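Local coordinates for alpha-glucosidase (Pseudoalteromonas sp. K8, PDB 5HQA), which probably cleaves alpha-glucosides as a calcium-binding alpha-glucosidase of glycoside hydrolase family 97 and is activated by chloride, at residues 546-558 against 572-586. Numbering follows the deposited sequence. Where two conformers were deposited one is given.
Sequences FIQDVPTDWQQSI and RKERKRDKYTGNDWY
Two residues, Gln555 and Gln556, stand opposite the single residue Lys573, and the extra one makes a classic beta bulge in the hairpin of strands 554-563 and 567-574 of the C-terminal beta-sheet domain. Gln555 N reaches Lys573 O at 2.7 Å, while Gln556 N makes a weak bond to the same oxygen. Lys573 N donates back to Gln556 O, and beyond the bulge Arg575 N meets Asp553 O almost straight, with an N-H...O angle of 174°. In one of its two modelled conformers, the Gln555 side chain leaves CB between its backbone N and carbonyl carbon, folding over the neighbouring strand until NE2 donates to Glu574 O at 2.9 Å, a partner lying close to the amide plane.

On the face that carries Ser557 and Arg572, Arg572 lies across the Trp554 indole: CD sits 3.5 Å from the centroid of the five-membered ring, 8° off its normal, a CH-pi contact. Trp554 then turns the edge of its six-membered ring toward the face of Tyr586, an offset edge-to-face pair with planes at 68°. With an alanine here instead of Trp554, the Arg572 methylenes would probably lose their aromatic platform and a gap would be likely to open beside the Tyr586 ring.

Pro551, just after helix 541-549, bridges two tyrosines. Its CB lies 3.7 Å from the Tyr580 ring centroid and its CD 3.6 Å from that of Tyr586, both over a face. Phe546, from the helix, adds CE1 at the edge of the Tyr586 ring.

Further out, Val521 O in helix 513-522 accepts from Arg572 NE, tying this face to the catalytic barrel domain. Ser557 OG, also bonded to Glu72 O, accepts from Arg572 NH1 at 2.9 Å, tilted from the guanidinium plane.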
# COMPACT_ATOMS: atom_id res chain seq x y z
N PHE A 546 -7.34 22.42 7.92
CA PHE A 546 -6.32 21.77 7.10
C PHE A 546 -6.89 20.57 6.37
O PHE A 546 -6.59 20.35 5.19
CB PHE A 546 -5.11 21.34 7.92
CG PHE A 546 -4.03 20.75 7.06
CD1 PHE A 546 -3.21 21.58 6.30
CD2 PHE A 546 -3.88 19.37 6.96
CE1 PHE A 546 -2.23 21.04 5.47
CE2 PHE A 546 -2.90 18.83 6.13
CZ PHE A 546 -2.07 19.67 5.38
N ILE A 547 -7.70 19.75 7.05
CA ILE A 547 -8.29 18.59 6.41
C ILE A 547 -9.25 19.02 5.30
O ILE A 547 -9.32 18.40 4.24
CB ILE A 547 -9.00 17.70 7.46
CG1 ILE A 547 -7.99 17.23 8.50
CG2 ILE A 547 -9.67 16.51 6.79
CD1 ILE A 547 -8.59 16.32 9.58
N GLN A 548 -10.00 20.10 5.54
CA GLN A 548 -10.87 20.62 4.49
C GLN A 548 -10.08 21.09 3.28
O GLN A 548 -10.55 20.96 2.15
CB GLN A 548 -11.71 21.77 5.02
CG GLN A 548 -12.75 21.36 6.05
CD GLN A 548 -13.48 22.56 6.58
OE1 GLN A 548 -13.06 23.16 7.57
NE2 GLN A 548 -14.56 22.94 5.92
N ASP A 549 -8.88 21.64 3.51
CA ASP A 549 -8.12 22.22 2.41
C ASP A 549 -7.34 21.17 1.62
O ASP A 549 -7.15 21.33 0.41
CB ASP A 549 -7.13 23.27 2.93
CG ASP A 549 -7.80 24.58 3.35
OD1 ASP A 549 -9.02 24.76 3.13
OD2 ASP A 549 -7.06 25.44 3.88
N VAL A 550 -6.87 20.12 2.27
CA VAL A 550 -5.79 19.32 1.68
C VAL A 550 -6.32 18.47 0.53
O VAL A 550 -7.38 17.85 0.65
CB VAL A 550 -5.08 18.47 2.76
CG1 VAL A 550 -6.01 17.38 3.34
CG2 VAL A 550 -3.77 17.88 2.22
N PRO A 551 -5.62 18.43 -0.61
CA PRO A 551 -6.02 17.54 -1.71
C PRO A 551 -5.53 16.11 -1.46
O PRO A 551 -4.83 15.83 -0.47
CB PRO A 551 -5.35 18.17 -2.93
CG PRO A 551 -4.15 18.88 -2.38
CD PRO A 551 -4.52 19.33 -0.98
N THR A 552 -5.93 15.20 -2.35
CA THR A 552 -5.50 13.81 -2.30
C THR A 552 -4.90 13.35 -3.62
O THR A 552 -4.67 12.15 -3.82
CB THR A 552 -6.67 12.87 -1.93
OG1 THR A 552 -7.58 12.80 -3.04
CG2 THR A 552 -7.42 13.38 -0.70
N ASP A 553 -4.63 14.28 -4.53
CA ASP A 553 -4.15 13.96 -5.86
C ASP A 553 -3.08 14.98 -6.21
O ASP A 553 -3.29 16.19 -6.04
CB ASP A 553 -5.31 13.99 -6.87
CG ASP A 553 -4.95 13.38 -8.20
OD1 ASP A 553 -5.54 13.81 -9.22
OD2 ASP A 553 -4.09 12.47 -8.24
N TRP A 554 -1.93 14.51 -6.67
CA TRP A 554 -0.73 15.32 -6.66
C TRP A 554 -0.07 15.29 -8.02
O TRP A 554 0.04 14.23 -8.64
CB TRP A 554 0.26 14.82 -5.60
CG TRP A 554 -0.37 14.62 -4.25
CD1 TRP A 554 -0.81 13.44 -3.70
CD2 TRP A 554 -0.63 15.64 -3.27
NE1 TRP A 554 -1.33 13.66 -2.45
CE2 TRP A 554 -1.23 15.00 -2.16
CE3 TRP A 554 -0.43 17.02 -3.24
CZ2 TRP A 554 -1.62 15.71 -1.02
CZ3 TRP A 554 -0.81 17.73 -2.10
CH2 TRP A 554 -1.40 17.06 -1.01
N GLN A 555 0.37 16.46 -8.50
CA GLN A 555 1.15 16.42 -9.73
C GLN A 555 2.62 16.11 -9.47
O GLN A 555 3.30 15.62 -10.39
CB GLN A 555 1.02 17.72 -10.52
CG GLN A 555 1.25 18.99 -9.76
CD GLN A 555 1.27 20.19 -10.69
OE1 GLN A 555 1.96 20.18 -11.70
NE2 GLN A 555 0.48 21.22 -10.37
N GLN A 556 3.11 16.34 -8.26
CA GLN A 556 4.48 15.95 -7.91
C GLN A 556 4.55 15.66 -6.41
O GLN A 556 3.79 16.22 -5.62
CB GLN A 556 5.50 17.03 -8.30
CG GLN A 556 6.97 16.57 -8.20
CD GLN A 556 7.25 15.24 -8.92
OE1 GLN A 556 7.10 14.16 -8.34
NE2 GLN A 556 7.65 15.32 -10.19
N SER A 557 5.44 14.74 -6.04
CA SER A 557 5.71 14.40 -4.64
C SER A 557 7.21 14.26 -4.46
O SER A 557 7.91 13.78 -5.37
CB SER A 557 5.03 13.09 -4.22
OG SER A 557 3.62 13.19 -4.23
N ILE A 558 7.72 14.69 -3.30
CA ILE A 558 9.14 14.58 -2.97
C ILE A 558 9.28 14.28 -1.49
O ILE A 558 8.89 15.11 -0.66
CB ILE A 558 9.94 15.86 -3.28
CG1 ILE A 558 9.57 16.43 -4.65
CG2 ILE A 558 11.44 15.56 -3.19
CD1 ILE A 558 9.97 17.89 -4.83
N ARG A 572 4.44 17.91 -1.46
CA ARG A 572 3.68 17.49 -2.64
C ARG A 572 2.96 18.69 -3.24
O ARG A 572 2.45 19.55 -2.52
CB ARG A 572 2.66 16.39 -2.31
CG ARG A 572 3.22 15.20 -1.55
CD ARG A 572 2.13 14.15 -1.36
NE ARG A 572 2.47 13.14 -0.35
CZ ARG A 572 2.87 11.90 -0.63
NH1 ARG A 572 3.02 11.51 -1.89
NH2 ARG A 572 3.12 11.04 0.36
N LYS A 573 2.89 18.72 -4.57
CA LYS A 573 2.22 19.79 -5.29
C LYS A 573 0.88 19.27 -5.81
O LYS A 573 0.84 18.22 -6.45
CB LYS A 573 3.07 20.31 -6.45
CG LYS A 573 2.59 21.65 -6.98
CD LYS A 573 3.43 22.12 -8.19
CE LYS A 573 2.99 23.52 -8.62
NZ LYS A 573 3.77 24.01 -9.80
N GLU A 574 -0.19 20.01 -5.54
CA GLU A 574 -1.52 19.52 -5.87
C GLU A 574 -1.70 19.40 -7.38
O GLU A 574 -1.17 20.21 -8.15
CB GLU A 574 -2.59 20.44 -5.30
CG GLU A 574 -2.63 21.77 -5.97
CD GLU A 574 -3.54 22.75 -5.27
OE1 GLU A 574 -4.07 22.40 -4.19
OE2 GLU A 574 -3.71 23.88 -5.79
N ARG A 575 -2.42 18.37 -7.80
CA ARG A 575 -2.79 18.25 -9.20
C ARG A 575 -3.96 19.17 -9.51
O ARG A 575 -4.89 19.31 -8.70
CB ARG A 575 -3.16 16.81 -9.54
CG ARG A 575 -3.60 16.62 -10.99
CD ARG A 575 -2.82 15.51 -11.62
NE ARG A 575 -3.26 15.18 -12.97
CZ ARG A 575 -3.14 13.96 -13.48
NH1 ARG A 575 -2.63 12.99 -12.74
NH2 ARG A 575 -3.55 13.71 -14.72
N LYS A 576 -3.92 19.81 -10.68
CA LYS A 576 -5.03 20.66 -11.12
C LYS A 576 -6.22 19.79 -11.48
O LYS A 576 -6.18 19.01 -12.44
CB LYS A 576 -4.61 21.51 -12.31
CG LYS A 576 -5.76 22.32 -12.88
CD LYS A 576 -5.28 23.22 -14.00
CE LYS A 576 -6.43 24.02 -14.58
NZ LYS A 576 -5.95 25.05 -15.54
N ARG A 577 -7.30 19.93 -10.70
CA ARG A 577 -8.47 19.07 -10.78
C ARG A 577 -9.50 19.60 -9.79
O ARG A 577 -9.14 20.00 -8.68
CB ARG A 577 -8.11 17.62 -10.44
CG ARG A 577 -9.22 16.62 -10.75
CD ARG A 577 -9.12 15.28 -9.98
NE ARG A 577 -10.20 14.38 -10.39
CZ ARG A 577 -10.04 13.25 -11.07
NH1 ARG A 577 -8.82 12.85 -11.40
NH2 ARG A 577 -11.09 12.52 -11.42
N ASP A 578 -10.78 19.61 -10.18
CA ASP A 578 -11.89 19.96 -9.27
C ASP A 578 -11.64 21.38 -8.75
O ASP A 578 -11.39 22.28 -9.57
CB ASP A 578 -12.03 18.90 -8.18
CG ASP A 578 -12.29 17.51 -8.72
OD1 ASP A 578 -12.97 17.38 -9.76
OD2 ASP A 578 -11.80 16.55 -8.08
N LYS A 579 -11.67 21.60 -7.44
CA LYS A 579 -11.47 22.90 -6.82
C LYS A 579 -10.01 23.32 -6.78
O LYS A 579 -9.72 24.48 -6.49
CB LYS A 579 -12.02 22.89 -5.40
CG LYS A 579 -11.58 21.68 -4.60
CD LYS A 579 -12.13 21.70 -3.17
CE LYS A 579 -11.51 22.81 -2.32
NZ LYS A 579 -11.45 22.41 -0.87
N TYR A 580 -9.08 22.41 -7.07
CA TYR A 580 -7.66 22.66 -6.88
C TYR A 580 -7.05 23.27 -8.14
O TYR A 580 -7.16 22.70 -9.23
CB TYR A 580 -6.95 21.36 -6.50
CG TYR A 580 -7.60 20.73 -5.29
CD1 TYR A 580 -7.36 21.25 -4.02
CD2 TYR A 580 -8.46 19.65 -5.41
CE1 TYR A 580 -7.95 20.70 -2.90
CE2 TYR A 580 -9.05 19.09 -4.30
CZ TYR A 580 -8.80 19.63 -3.04
OH TYR A 580 -9.38 19.09 -1.91
N THR A 581 -6.41 24.43 -7.98
CA THR A 581 -5.85 25.13 -9.13
C THR A 581 -4.60 24.45 -9.68
O THR A 581 -4.23 24.69 -10.83
CB THR A 581 -5.49 26.56 -8.75
OG1 THR A 581 -4.48 26.54 -7.73
CG2 THR A 581 -6.70 27.29 -8.23
N GLY A 582 -3.94 23.63 -8.87
CA GLY A 582 -2.65 23.09 -9.24
C GLY A 582 -1.47 23.94 -8.81
O GLY A 582 -0.33 23.57 -9.09
N ASN A 583 -1.71 25.05 -8.11
CA ASN A 583 -0.61 25.94 -7.73
C ASN A 583 -0.12 25.76 -6.30
O ASN A 583 1.00 26.19 -6.00
CB ASN A 583 -1.02 27.40 -7.93
CG ASN A 583 -1.37 27.71 -9.36
OD1 ASN A 583 -2.38 28.37 -9.63
ND2 ASN A 583 -0.55 27.23 -10.28
N ASP A 584 -0.90 25.14 -5.41
CA ASP A 584 -0.50 25.03 -4.02
C ASP A 584 0.41 23.83 -3.78
O ASP A 584 0.24 22.76 -4.39
CB ASP A 584 -1.72 24.92 -3.10
CG ASP A 584 -2.49 26.20 -3.00
OD1 ASP A 584 -3.46 26.23 -2.21
OD2 ASP A 584 -2.13 27.19 -3.69
N TRP A 585 1.38 24.01 -2.88
CA TRP A 585 2.19 22.94 -2.33
C TRP A 585 1.73 22.62 -0.92
O TRP A 585 1.15 23.46 -0.23
CB TRP A 585 3.67 23.32 -2.30
CG TRP A 585 4.38 23.25 -3.61
CD1 TRP A 585 4.45 24.22 -4.57
CD2 TRP A 585 5.17 22.16 -4.09
NE1 TRP A 585 5.22 23.79 -5.63
CE2 TRP A 585 5.68 22.53 -5.35
CE3 TRP A 585 5.50 20.89 -3.57
CZ2 TRP A 585 6.49 21.69 -6.11
CZ3 TRP A 585 6.30 20.05 -4.33
CH2 TRP A 585 6.78 20.46 -5.59
N TYR A 586 2.01 21.39 -0.49
CA TYR A 586 1.69 20.94 0.85
C TYR A 586 2.89 20.22 1.43
O TYR A 586 3.67 19.61 0.70
CB TYR A 586 0.47 20.02 0.85
CG TYR A 586 -0.82 20.77 0.67
CD1 TYR A 586 -1.21 21.23 -0.59
CD2 TYR A 586 -1.64 21.03 1.76
CE1 TYR A 586 -2.39 21.94 -0.75
CE2 TYR A 586 -2.82 21.73 1.61
CZ TYR A 586 -3.19 22.18 0.36
OH TYR A 586 -4.37 22.87 0.22
O HOH W 1 -11.27 24.20 1.47
O HOH W 2 -1.86 12.92 -9.96
O HOH W 3 -5.78 17.71 -6.62
O HOH W 4 -6.25 13.46 -11.59
O HOH W 5 3.13 22.49 -12.06